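Local coordinates for protein DNA polymerase III beta subunit (Streptococcus pyogenes, PDB 2AVT) that serves as the sliding clamp of DNA replication, probably encircling the duplex as a ring-shaped dimer that keeps the polymerase on its template, at residues A[14-19]-A[81-86]; A[75-80]-A[102-107]; A[262-267]-A[315-320]; A[289-294]-A[324-329]. All coordinates share one frame; numbering follows the deposited sequence.

Interactions 1 and 2 belong to the N-terminal domain and share helix 79-88, with Phe82 packed on Leu77 and Ile85 on Leu106 between them. Both are buried and mainly apolar, with no polar bonding between their segments: interaction 1 joins two helices, interaction 2 two strands of different sheets. Interactions 3 and 4 lie on the opposite side of the chain's centre, in the C-terminal domain, about 35 to 40 Å from the first two between nearest atoms. There, backbone bonding of antiparallel strands dominates, and both are partly buried; interaction 4 sets an apolar face against a polar one. Leu315 touches Leu292, and Val264 touches Ile294, tying the bulged strand edge of interaction 3 to the regular pairing of interaction 4.

Interaction 1. Residues A[14-19]-A[81-86]; sequences ALNTTK and FFINII
Leu15 and Ile83 form the nearest CA pair, 6.8 Å between their CA atoms, of two nearly antiparallel helical segments, 14-18 and 81-86, whose axes pass 10.6 Å apart at an angle of 159°. Ile83 is the central side chain of the contact. Its CG1 branch lies beside the backbone N (chi1 -64°), a setting that sends CD1 across to helix 8-18, where it rests 3.7 Å from Leu15 O and 3.8 Å from Lys19 CB. CG1 itself meets Leu15 CB, while the other branch, CG2, touches Asn16 OD1 at 3.5 Å, a plain van der Waals contact at the solvent side. Lys19 lends only its aliphatic root: CB, CG and CD lie against the Ile83 methyl CD1; the chain, bent at chi2 and chi4, then leads away and NZ bonds to Ile22 O. Leu15 works in the other direction. Both of its methyls close on Phe82 CE2, with CD1 at 4.0 Å, and the two side chains meet at about a right angle. The same CD1 also reaches Ile86 CG2, whose neighbour CG1 covers one face of the Phe82 ring. Beneath this layer, Leu15 and Phe82 continue onto Ile34 and Ile36 of strand 33-39. On the far side of helix 79-88, Phe81 and Ile85 pack on Leu280 and Ile281 of the second subunit. A pair of antiparallel helices backed by beta sheets is the signature of the DNA clamp domain, in which such helices characteristically line the inner surface of the ring.

Interaction 2. Residues A[75-80]-A[102-107]; sequences ILLEAS and HQVVLT
Ile75 and Val104 reach toward each other tip to tip, from strands of two different sheets that meet in the N-terminal clamp domain. The strand segments 75-78 and 103-107 pass 8.8 Å apart and cross at 71°, so this is face-to-face packing of layers, not pairing within one sheet. Ile75 has its CG1 branch opposite the backbone N (chi1 -168°) and fully extended beyond it, which carries CD1 across to Val104 CG1. Val104 splits its two methyls between two partners. CG1 takes Ile75, whereas CG2 faces Leu77, whose side chain comes in obliquely and lays both CD1 and CD2 against that methyl, the nearer being CD1 at 4.0 Å. Leu77 also leans on Phe82 of the following helix, and Leu106, two residues beyond Val104, packs on the same helix, continuing the apolar layer. Ile75 also touches Ile2. The contact thins out toward His102, a partly exposed residue whose NE2 makes a weak hydrogen bond to Asp119. Ile75 CD1 touches both a methyl and a carbonyl oxygen, 3.6 Å from Val104 CG1 and 3.6 Å from His102 O.

Interaction 3. Residues A[262-267]-A[315-320]; sequences TEVVFN and LDIVSQ
Val265 carries the contact with Val318 and Ser319. Its CB lies 3.6 Å from Ser319 OG and almost as near Val318 CB. From there the two methyls part: CG1, opposite the backbone N (chi1 -179°), runs on against Val318 CB at 3.6 Å, and CG2 touches Ser319 OG at 3.3 Å. One residue thus faces two, a classic beta bulge. Val265 N donates to Ser319 O at 2.8 Å, and Val265 O receives both Val318 N, at a doubtfully short distance, and, weakly, Ser319 N. Beyond the bulge, Val264 pairs with Gln320 in antiparallel, non-hydrogen-bonded fashion, and Gln320 CA approaches Glu263 O at 3.3 Å in a CA-H...O contact. On the buried side, Val264 CG1 covers one face of the Phe266 ring. The ring's edge meets Asp316 O, 3.6 Å from CD2, and Ile317 CG2 comes obliquely to CE2 at 3.9 Å. Strand 319-322 is the outermost of its sheet within the chain, and strand 262-267 lies between it and strand 345-350. Phe266 and Leu315 meet Leu271 of helix 268-282, and Ile317 rests on Ile299 of the neighbouring sheet.

Interaction 4. Residues A[289-294]-A[324-329]; sequences TVKLEI and DLTISF
The Phe329 ring has the CG1 methyl of Val290 over one face, 3.5 Å from the ring centroid and 22° off its normal, a CH-pi contact. Leu292 CB comes to the ring edge, 4.0 Å from CE2. Phe329 CG sits between its backbone N and carbonyl carbon (chi1 54°), a turn that brings the ring toward these two partners. Val290 and Phe329 lie side by side and point the same way, and the ring of Phe357 meets that of Phe329 with its plane inclined. Further along the same face, Leu292 CB touches Ile327 CG2 at 3.9 Å. This is the face of Val290, Leu292, Ile294, Leu325, Ile327 and Phe329, and Leu292, Ile294, Leu325 and Ile327 touch Phe350 of strand 345-350 in the other sheet, the sheet-on-sheet packing of a clamp domain. Strands 290-295 and 325-329 form a regular antiparallel pair in which Val290, Leu292 and Ile294 bond reciprocally with Phe329, Ile327 and Leu325, respectively. The central bond, Leu292 N to Ile327 O at 2.7 Å, is nearly straight, with 171° at the hydrogen. The opposite face carries polar side chains. Extended Lys291 runs past Thr326, its CE 3.5 Å from CG2, while Glu293 CG lies alongside Thr326 OG1. Lys291 NZ and Glu293 OE2 make a long salt bridge of 3.6 Å. At the strand end a water bridges Thr289 OG1 and Ser328 OG, lying 2.6 Å from Thr289 OG1.

Interaction 1. Residues A[14-19]-A[81-86]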
loop_
_atom_site.group_PDB
_atom_site.type_symbol
_atom_site.label_atom_id
_atom_site.label_comp_id
_atom_site.label_asym_id
_atom_site.label_seq_id
_atom_site.Cartn_x
_atom_site.Cartn_y
_atom_site.Cartn_z
ATOM N N ALA A 14 8.992 0.894 20.089
ATOM C CA ALA A 14 10.030 -0.112 20.302
ATOM C C ALA A 14 9.636 -1.487 19.743
ATOM O O ALA A 14 10.484 -2.231 19.257
ATOM C CB ALA A 14 10.345 -0.232 21.796
ATOM N N LEU A 15 8.352 -1.824 19.836
ATOM C CA LEU A 15 7.855 -3.098 19.329
ATOM C C LEU A 15 7.951 -3.158 17.812
ATOM O O LEU A 15 8.378 -4.163 17.252
ATOM C CB LEU A 15 6.397 -3.319 19.760
ATOM C CG LEU A 15 6.185 -3.719 21.221
ATOM C CD1 LEU A 15 4.699 -3.602 21.618
ATOM C CD2 LEU A 15 6.692 -5.139 21.412
ATOM N N ASN A 16 7.544 -2.083 17.145
ATOM C CA ASN A 16 7.586 -2.047 15.691
ATOM C C ASN A 16 9.006 -2.097 15.154
ATOM O O ASN A 16 9.230 -2.535 14.035
ATOM C CB ASN A 16 6.889 -0.800 15.161
ATOM C CG ASN A 16 5.389 -0.856 15.347
ATOM O OD1 ASN A 16 4.814 -1.932 15.510
ATOM N ND2 ASN A 16 4.740 0.304 15.303
ATOM N N THR A 17 9.965 -1.637 15.947
ATOM C CA THR A 17 11.361 -1.664 15.525
ATOM C C THR A 17 11.869 -3.100 15.571
ATOM O O THR A 17 12.541 -3.573 14.654
ATOM C CB THR A 17 12.245 -0.832 16.459
ATOM O OG1 THR A 17 11.846 0.542 16.394
ATOM C CG2 THR A 17 13.702 -0.950 16.054
ATOM N N THR A 18 11.550 -3.778 16.667
ATOM C CA THR A 18 11.959 -5.157 16.875
ATOM C C THR A 18 11.295 -6.074 15.843
ATOM O O THR A 18 11.910 -7.030 15.362
ATOM C CB THR A 18 11.564 -5.627 18.289
ATOM O OG1 THR A 18 12.078 -4.702 19.261
ATOM C CG2 THR A 18 12.133 -7.011 18.565
ATOM N N LYS A 19 10.043 -5.768 15.517
ATOM C CA LYS A 19 9.269 -6.545 14.555
ATOM C C LYS A 19 9.931 -6.564 13.167
ATOM O O LYS A 19 9.584 -7.390 12.320
ATOM C CB LYS A 19 7.844 -5.972 14.463
ATOM C CG LYS A 19 6.923 -6.674 13.483
ATOM C CD LYS A 19 6.664 -8.100 13.912
ATOM C CE LYS A 19 5.845 -8.845 12.868
ATOM N NZ LYS A 19 6.578 -8.913 11.572
ATOM N N PHE A 81 0.450 -10.372 16.492
ATOM C CA PHE A 81 -0.762 -10.399 17.285
ATOM C C PHE A 81 -0.620 -9.516 18.541
ATOM O O PHE A 81 -1.496 -8.701 18.850
ATOM C CB PHE A 81 -1.060 -11.852 17.652
ATOM C CG PHE A 81 -2.282 -12.031 18.502
ATOM C CD1 PHE A 81 -3.526 -11.636 18.047
ATOM C CD2 PHE A 81 -2.184 -12.607 19.756
ATOM C CE1 PHE A 81 -4.653 -11.813 18.830
ATOM C CE2 PHE A 81 -3.306 -12.784 20.541
ATOM C CZ PHE A 81 -4.542 -12.385 20.072
ATOM N N PHE A 82 0.494 -9.660 19.248
ATOM C CA PHE A 82 0.714 -8.886 20.461
ATOM C C PHE A 82 0.734 -7.395 20.185
ATOM O O PHE A 82 0.137 -6.605 20.922
ATOM C CB PHE A 82 2.036 -9.287 21.117
ATOM C CG PHE A 82 2.361 -8.492 22.345
ATOM C CD1 PHE A 82 1.506 -8.500 23.437
ATOM C CD2 PHE A 82 3.530 -7.746 22.416
ATOM C CE1 PHE A 82 1.816 -7.782 24.587
ATOM C CE2 PHE A 82 3.844 -7.025 23.560
ATOM C CZ PHE A 82 2.986 -7.045 24.647
ATOM N N ILE A 83 1.439 -7.014 19.124
ATOM C CA ILE A 83 1.548 -5.618 18.740
ATOM C C ILE A 83 0.207 -5.018 18.338
ATOM O O ILE A 83 -0.075 -3.871 18.686
ATOM C CB ILE A 83 2.564 -5.439 17.597
ATOM C CG1 ILE A 83 3.957 -5.832 18.093
ATOM C CG2 ILE A 83 2.532 -4.023 17.089
ATOM C CD1 ILE A 83 5.037 -5.789 16.997
ATOM N N ASN A 84 -0.615 -5.764 17.597
ATOM C CA ASN A 84 -1.942 -5.246 17.229
ATOM C C ASN A 84 -2.779 -5.030 18.504
ATOM O O ASN A 84 -3.534 -4.067 18.609
ATOM C CB ASN A 84 -2.697 -6.216 16.304
ATOM C CG ASN A 84 -2.061 -6.330 14.935
ATOM O OD1 ASN A 84 -1.514 -5.363 14.409
ATOM N ND2 ASN A 84 -2.144 -7.511 14.346
ATOM N N ILE A 85 -2.650 -5.931 19.467
ATOM C CA ILE A 85 -3.392 -5.779 20.717
ATOM C C ILE A 85 -2.952 -4.509 21.463
ATOM O O ILE A 85 -3.788 -3.669 21.824
ATOM C CB ILE A 85 -3.213 -7.006 21.613
ATOM C CG1 ILE A 85 -4.100 -8.136 21.088
ATOM C CG2 ILE A 85 -3.595 -6.678 23.055
ATOM C CD1 ILE A 85 -3.644 -9.484 21.503
ATOM N N ILE A 86 -1.644 -4.357 21.654
ATOM C CA ILE A 86 -1.086 -3.197 22.340
ATOM C C ILE A 86 -1.514 -1.916 21.643
ATOM O O ILE A 86 -1.917 -0.949 22.290
ATOM C CB ILE A 86 0.467 -3.259 22.378
ATOM C CG1 ILE A 86 0.909 -4.393 23.302
ATOM C CG2 ILE A 86 1.053 -1.914 22.821
ATOM C CD1 ILE A 86 0.484 -4.213 24.770
#

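Interaction 2. Residues A[75-80]-A[102-107]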
loop_
_atom_site.group_PDB
_atom_site.type_symbol
_atom_site.label_atom_id
_atom_site.label_comp_id
_atom_site.label_asym_id
_atom_site.label_seq_id
_atom_site.Cartn_x
_atom_site.Cartn_y
_atom_site.Cartn_z
ATOM N N ILE A 75 9.034 -13.834 28.779
ATOM C CA ILE A 75 7.942 -14.532 28.119
ATOM C C ILE A 75 7.971 -14.324 26.617
ATOM O O ILE A 75 8.561 -13.355 26.135
ATOM C CB ILE A 75 6.563 -14.052 28.673
ATOM C CG1 ILE A 75 5.445 -14.981 28.198
ATOM C CG2 ILE A 75 6.254 -12.631 28.198
ATOM C CD1 ILE A 75 4.071 -14.573 28.700
ATOM N N LEU A 76 7.350 -15.255 25.890
ATOM C CA LEU A 76 7.232 -15.205 24.438
ATOM C C LEU A 76 5.749 -15.039 24.058
ATOM O O LEU A 76 4.882 -15.727 24.596
ATOM C CB LEU A 76 7.750 -16.501 23.800
ATOM C CG LEU A 76 9.171 -17.003 24.090
ATOM C CD1 LEU A 76 9.429 -18.274 23.270
ATOM C CD2 LEU A 76 10.183 -15.922 23.723
ATOM N N LEU A 77 5.476 -14.153 23.108
ATOM C CA LEU A 77 4.119 -13.891 22.639
ATOM C C LEU A 77 4.177 -13.771 21.120
ATOM O O LEU A 77 5.206 -13.349 20.579
ATOM C CB LEU A 77 3.603 -12.566 23.240
ATOM C CG LEU A 77 3.449 -12.497 24.762
ATOM C CD1 LEU A 77 3.239 -11.050 25.231
ATOM C CD2 LEU A 77 2.276 -13.371 25.171
ATOM N N GLU A 78 3.107 -14.155 20.422
ATOM C CA GLU A 78 3.107 -14.028 18.961
ATOM C C GLU A 78 3.257 -12.542 18.684
ATOM O O GLU A 78 2.428 -11.740 19.109
ATOM C CB GLU A 78 1.796 -14.537 18.355
ATOM C CG GLU A 78 1.633 -16.044 18.379
ATOM C CD GLU A 78 2.717 -16.758 17.594
ATOM O OE1 GLU A 78 3.080 -16.267 16.508
ATOM O OE2 GLU A 78 3.190 -17.814 18.056
ATOM N N ALA A 79 4.313 -12.178 17.967
ATOM C CA ALA A 79 4.611 -10.777 17.677
ATOM C C ALA A 79 3.529 -9.894 17.038
ATOM O O ALA A 79 3.076 -8.929 17.652
ATOM C CB ALA A 79 5.876 -10.695 16.854
ATOM N N SER A 80 3.155 -10.185 15.797
ATOM C CA SER A 80 2.152 -9.380 15.103
ATOM C C SER A 80 0.863 -9.263 15.900
ATOM O O SER A 80 0.261 -8.194 15.986
ATOM C CB SER A 80 1.852 -9.977 13.728
ATOM O OG SER A 80 2.932 -9.731 12.852
ATOM N N HIS A 102 2.210 -19.044 31.835
ATOM C CA HIS A 102 2.712 -18.119 30.825
ATOM C C HIS A 102 1.647 -17.277 30.138
ATOM O O HIS A 102 1.572 -17.215 28.910
ATOM C CB HIS A 102 3.544 -18.885 29.787
ATOM C CG HIS A 102 4.662 -19.675 30.395
ATOM N ND1 HIS A 102 4.526 -20.997 30.764
ATOM C CD2 HIS A 102 5.904 -19.303 30.786
ATOM C CE1 HIS A 102 5.632 -21.404 31.361
ATOM N NE2 HIS A 102 6.484 -20.396 31.386
ATOM N N GLN A 103 0.834 -16.614 30.951
ATOM C CA GLN A 103 -0.222 -15.742 30.459
ATOM C C GLN A 103 0.091 -14.349 30.959
ATOM O O GLN A 103 0.665 -14.197 32.035
ATOM C CB GLN A 103 -1.581 -16.164 31.034
ATOM C CG GLN A 103 -2.035 -17.564 30.674
ATOM C CD GLN A 103 -3.382 -17.902 31.300
ATOM O OE1 GLN A 103 -3.456 -18.331 32.459
ATOM N NE2 GLN A 103 -4.456 -17.691 30.541
ATOM N N VAL A 104 -0.254 -13.332 30.179
ATOM C CA VAL A 104 -0.042 -11.965 30.626
ATOM C C VAL A 104 -1.360 -11.222 30.563
ATOM O O VAL A 104 -2.105 -11.325 29.586
ATOM C CB VAL A 104 0.995 -11.189 29.769
ATOM C CG1 VAL A 104 2.394 -11.738 30.029
ATOM C CG2 VAL A 104 0.647 -11.287 28.303
ATOM N N VAL A 105 -1.643 -10.479 31.623
ATOM C CA VAL A 105 -2.854 -9.688 31.703
ATOM C C VAL A 105 -2.441 -8.266 31.377
ATOM O O VAL A 105 -1.600 -7.680 32.071
ATOM C CB VAL A 105 -3.444 -9.722 33.120
ATOM C CG1 VAL A 105 -4.705 -8.867 33.184
ATOM C CG2 VAL A 105 -3.720 -11.163 33.529
ATOM N N LEU A 106 -3.028 -7.725 30.314
ATOM C CA LEU A 106 -2.747 -6.375 29.869
ATOM C C LEU A 106 -3.936 -5.511 30.297
ATOM O O LEU A 106 -5.079 -5.792 29.913
ATOM C CB LEU A 106 -2.613 -6.348 28.347
ATOM C CG LEU A 106 -1.635 -7.340 27.696
ATOM C CD1 LEU A 106 -1.761 -7.261 26.179
ATOM C CD2 LEU A 106 -0.195 -7.008 28.122
ATOM N N THR A 107 -3.670 -4.474 31.088
ATOM C CA THR A 107 -4.728 -3.587 31.556
ATOM C C THR A 107 -4.457 -2.157 31.120
ATOM O O THR A 107 -3.375 -1.604 31.365
ATOM C CB THR A 107 -4.853 -3.619 33.089
ATOM O OG1 THR A 107 -5.148 -4.954 33.510
ATOM C CG2 THR A 107 -5.977 -2.695 33.558
#

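Interaction 3. Residues A[262-267]-A[315-320]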
loop_
_atom_site.group_PDB
_atom_site.type_symbol
_atom_site.label_atom_id
_atom_site.label_comp_id
_atom_site.label_asym_id
_atom_site.label_seq_id
_atom_site.Cartn_x
_atom_site.Cartn_y
_atom_site.Cartn_z
ATOM N N THR A 262 35.123 8.679 -23.697
ATOM C CA THR A 262 34.035 9.640 -23.727
ATOM C C THR A 262 33.543 9.966 -22.324
ATOM O O THR A 262 33.550 9.113 -21.438
ATOM C CB THR A 262 32.849 9.093 -24.550
ATOM O OG1 THR A 262 33.310 8.704 -25.850
ATOM C CG2 THR A 262 31.771 10.152 -24.702
ATOM N N GLU A 263 33.128 11.210 -22.133
ATOM C CA GLU A 263 32.612 11.664 -20.852
ATOM C C GLU A 263 31.467 12.622 -21.091
ATOM O O GLU A 263 31.552 13.495 -21.952
ATOM C CB GLU A 263 33.681 12.403 -20.039
ATOM C CG GLU A 263 33.100 13.094 -18.796
ATOM C CD GLU A 263 34.065 14.065 -18.133
ATOM O OE1 GLU A 263 35.160 13.632 -17.715
ATOM O OE2 GLU A 263 33.720 15.262 -18.029
ATOM N N VAL A 264 30.394 12.455 -20.327
ATOM C CA VAL A 264 29.244 13.338 -20.437
ATOM C C VAL A 264 28.728 13.614 -19.035
ATOM O O VAL A 264 28.741 12.735 -18.176
ATOM C CB VAL A 264 28.101 12.709 -21.256
ATOM C CG1 VAL A 264 27.006 13.750 -21.489
ATOM C CG2 VAL A 264 28.630 12.175 -22.576
ATOM N N VAL A 265 28.287 14.844 -18.801
ATOM C CA VAL A 265 27.758 15.224 -17.500
ATOM C C VAL A 265 26.299 15.607 -17.689
ATOM O O VAL A 265 25.984 16.481 -18.497
ATOM C CB VAL A 265 28.528 16.427 -16.897
ATOM C CG1 VAL A 265 27.959 16.774 -15.533
ATOM C CG2 VAL A 265 30.012 16.092 -16.776
ATOM N N PHE A 266 25.413 14.942 -16.953
ATOM C CA PHE A 266 23.983 15.222 -17.050
ATOM C C PHE A 266 23.416 15.652 -15.713
ATOM O O PHE A 266 24.017 15.441 -14.661
ATOM C CB PHE A 266 23.173 13.979 -17.445
ATOM C CG PHE A 266 23.644 13.275 -18.683
ATOM C CD1 PHE A 266 24.682 12.363 -18.631
ATOM C CD2 PHE A 266 22.970 13.444 -19.879
ATOM C CE1 PHE A 266 25.031 11.627 -19.744
ATOM C CE2 PHE A 266 23.315 12.714 -20.992
ATOM C CZ PHE A 266 24.344 11.803 -20.923
ATOM N N ASN A 267 22.232 16.242 -15.766
ATOM C CA ASN A 267 21.526 16.621 -14.558
ATOM C C ASN A 267 21.001 15.253 -14.101
ATOM O O ASN A 267 20.279 14.580 -14.844
ATOM C CB ASN A 267 20.365 17.548 -14.903
ATOM C CG ASN A 267 19.478 17.832 -13.717
ATOM O OD1 ASN A 267 19.418 18.959 -13.231
ATOM N ND2 ASN A 267 18.784 16.806 -13.238
ATOM N N LEU A 315 18.434 14.229 -25.252
ATOM C CA LEU A 315 18.829 14.408 -23.859
ATOM C C LEU A 315 19.634 15.685 -23.620
ATOM O O LEU A 315 20.641 15.932 -24.279
ATOM C CB LEU A 315 19.646 13.205 -23.382
ATOM C CG LEU A 315 18.911 11.864 -23.358
ATOM C CD1 LEU A 315 19.838 10.768 -22.851
ATOM C CD2 LEU A 315 17.689 11.982 -22.474
ATOM N N ASP A 316 19.175 16.495 -22.670
ATOM C CA ASP A 316 19.862 17.733 -22.317
ATOM C C ASP A 316 21.106 17.343 -21.518
ATOM O O ASP A 316 21.057 16.420 -20.705
ATOM C CB ASP A 316 18.940 18.616 -21.469
ATOM C CG ASP A 316 19.558 19.963 -21.134
ATOM O OD1 ASP A 316 20.745 20.184 -21.462
ATOM O OD2 ASP A 316 18.855 20.805 -20.535
ATOM N N ILE A 317 22.222 18.028 -21.750
ATOM C CA ILE A 317 23.444 17.700 -21.024
ATOM C C ILE A 317 24.113 18.913 -20.384
ATOM O O ILE A 317 23.779 20.060 -20.688
ATOM C CB ILE A 317 24.486 17.029 -21.936
ATOM C CG1 ILE A 317 25.247 18.095 -22.723
ATOM C CG2 ILE A 317 23.796 16.073 -22.896
ATOM C CD1 ILE A 317 26.512 17.575 -23.363
ATOM N N VAL A 318 25.066 18.639 -19.498
ATOM C CA VAL A 318 25.803 19.687 -18.807
ATOM C C VAL A 318 27.093 19.986 -19.566
ATOM O O VAL A 318 27.441 21.143 -19.786
ATOM C CB VAL A 318 26.143 19.261 -17.366
ATOM C CG1 VAL A 318 26.862 20.385 -16.641
ATOM C CG2 VAL A 318 24.873 18.888 -16.631
ATOM N N SER A 319 27.795 18.933 -19.970
ATOM C CA SER A 319 29.039 19.084 -20.711
ATOM C C SER A 319 29.461 17.734 -21.271
ATOM O O SER A 319 29.104 16.684 -20.729
ATOM C CB SER A 319 30.145 19.626 -19.799
ATOM O OG SER A 319 30.575 18.636 -18.880
ATOM N N GLN A 320 30.221 17.757 -22.359
ATOM C CA GLN A 320 30.679 16.520 -22.965
ATOM C C GLN A 320 32.104 16.676 -23.474
ATOM O O GLN A 320 32.623 17.790 -23.577
ATOM C CB GLN A 320 29.754 16.115 -24.116
ATOM C CG GLN A 320 29.772 17.060 -25.307
ATOM C CD GLN A 320 28.739 16.692 -26.357
ATOM O OE1 GLN A 320 28.744 15.582 -26.888
ATOM N NE2 GLN A 320 27.845 17.626 -26.659
#

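Interaction 4. Residues A[289-294]-A[324-329]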
loop_
_atom_site.group_PDB
_atom_site.type_symbol
_atom_site.label_atom_id
_atom_site.label_comp_id
_atom_site.label_asym_id
_atom_site.label_seq_id
_atom_site.Cartn_x
_atom_site.Cartn_y
_atom_site.Cartn_z
ATOM N N THR A 289 16.253 -2.987 -24.412
ATOM C CA THR A 289 17.334 -2.059 -24.115
ATOM C C THR A 289 17.082 -0.667 -24.670
ATOM O O THR A 289 16.188 -0.458 -25.491
ATOM C CB THR A 289 18.661 -2.554 -24.709
ATOM O OG1 THR A 289 18.566 -2.555 -26.140
ATOM C CG2 THR A 289 18.970 -3.958 -24.228
ATOM N N VAL A 290 17.876 0.285 -24.200
ATOM C CA VAL A 290 17.783 1.660 -24.671
ATOM C C VAL A 290 19.060 1.893 -25.467
ATOM O O VAL A 290 20.090 1.275 -25.190
ATOM C CB VAL A 290 17.707 2.666 -23.500
ATOM C CG1 VAL A 290 18.990 2.623 -22.689
ATOM C CG2 VAL A 290 17.445 4.062 -24.032
ATOM N N LYS A 291 18.992 2.773 -26.459
ATOM C CA LYS A 291 20.138 3.068 -27.311
ATOM C C LYS A 291 20.578 4.512 -27.137
ATOM O O LYS A 291 19.840 5.441 -27.459
ATOM C CB LYS A 291 19.767 2.807 -28.769
ATOM C CG LYS A 291 20.875 3.035 -29.780
ATOM C CD LYS A 291 20.360 2.690 -31.171
ATOM C CE LYS A 291 21.412 2.884 -32.244
ATOM N NZ LYS A 291 20.858 2.557 -33.590
ATOM N N LEU A 292 21.790 4.699 -26.631
ATOM C CA LEU A 292 22.311 6.038 -26.413
ATOM C C LEU A 292 23.236 6.428 -27.560
ATOM O O LEU A 292 24.242 5.765 -27.807
ATOM C CB LEU A 292 23.064 6.084 -25.081
ATOM C CG LEU A 292 23.233 7.446 -24.404
ATOM C CD1 LEU A 292 21.875 8.084 -24.187
ATOM C CD2 LEU A 292 23.949 7.264 -23.072
ATOM N N GLU A 293 22.876 7.500 -28.261
ATOM C CA GLU A 293 23.664 7.995 -29.387
ATOM C C GLU A 293 24.354 9.305 -29.026
ATOM O O GLU A 293 23.720 10.356 -28.924
ATOM C CB GLU A 293 22.769 8.185 -30.614
ATOM C CG GLU A 293 22.489 6.888 -31.371
ATOM C CD GLU A 293 21.336 6.999 -32.354
ATOM O OE1 GLU A 293 21.188 8.063 -32.993
ATOM O OE2 GLU A 293 20.581 6.012 -32.495
ATOM N N ILE A 294 25.669 9.225 -28.840
ATOM C CA ILE A 294 26.476 10.377 -28.470
ATOM C C ILE A 294 27.308 10.913 -29.628
ATOM O O ILE A 294 28.165 10.212 -30.169
ATOM C CB ILE A 294 27.436 10.020 -27.319
ATOM C CG1 ILE A 294 26.640 9.590 -26.087
ATOM C CG2 ILE A 294 28.316 11.209 -26.986
ATOM C CD1 ILE A 294 27.506 9.091 -24.958
ATOM N N ASP A 324 32.596 10.373 -30.382
ATOM C CA ASP A 324 31.194 10.023 -30.527
ATOM C C ASP A 324 31.043 8.555 -30.151
ATOM O O ASP A 324 32.012 7.794 -30.192
ATOM C CB ASP A 324 30.752 10.241 -31.974
ATOM C CG ASP A 324 30.741 11.706 -32.362
ATOM O OD1 ASP A 324 31.596 12.461 -31.852
ATOM O OD2 ASP A 324 29.887 12.103 -33.184
ATOM N N LEU A 325 29.829 8.155 -29.786
ATOM C CA LEU A 325 29.587 6.775 -29.393
ATOM C C LEU A 325 28.106 6.424 -29.350
ATOM O O LEU A 325 27.255 7.267 -29.064
ATOM C CB LEU A 325 30.206 6.504 -28.017
ATOM C CG LEU A 325 30.046 5.086 -27.462
ATOM C CD1 LEU A 325 30.823 4.109 -28.330
ATOM C CD2 LEU A 325 30.547 5.029 -26.032
ATOM N N THR A 326 27.812 5.166 -29.647
ATOM C CA THR A 326 26.454 4.655 -29.614
ATOM C C THR A 326 26.539 3.446 -28.708
ATOM O O THR A 326 27.325 2.538 -28.968
ATOM C CB THR A 326 25.980 4.195 -30.997
ATOM O OG1 THR A 326 25.901 5.322 -31.878
ATOM C CG2 THR A 326 24.610 3.526 -30.891
ATOM N N ILE A 327 25.761 3.434 -27.632
ATOM C CA ILE A 327 25.803 2.297 -26.725
ATOM C C ILE A 327 24.405 1.864 -26.271
ATOM O O ILE A 327 23.490 2.682 -26.147
ATOM C CB ILE A 327 26.724 2.600 -25.503
ATOM C CG1 ILE A 327 26.951 1.326 -24.688
ATOM C CG2 ILE A 327 26.123 3.696 -24.652
ATOM C CD1 ILE A 327 28.082 1.427 -23.681
ATOM N N SER A 328 24.246 0.562 -26.058
ATOM C CA SER A 328 22.968 -0.007 -25.643
ATOM C C SER A 328 23.106 -0.729 -24.312
ATOM O O SER A 328 24.040 -1.500 -24.108
ATOM C CB SER A 328 22.460 -0.991 -26.705
ATOM O OG SER A 328 22.084 -0.316 -27.892
ATOM N N PHE A 329 22.149 -0.502 -23.423
ATOM C CA PHE A 329 22.186 -1.110 -22.104
ATOM C C PHE A 329 20.772 -1.220 -21.524
ATOM O O PHE A 329 19.848 -0.553 -21.984
ATOM C CB PHE A 329 23.050 -0.238 -21.195
ATOM C CG PHE A 329 22.616 1.207 -21.164
ATOM C CD1 PHE A 329 21.655 1.640 -20.264
ATOM C CD2 PHE A 329 23.139 2.120 -22.061
ATOM C CE1 PHE A 329 21.221 2.960 -20.261
ATOM C CE2 PHE A 329 22.708 3.439 -22.063
ATOM C CZ PHE A 329 21.747 3.857 -21.160
HETATM O O HOH W 1 19.334 -0.945 -28.040
#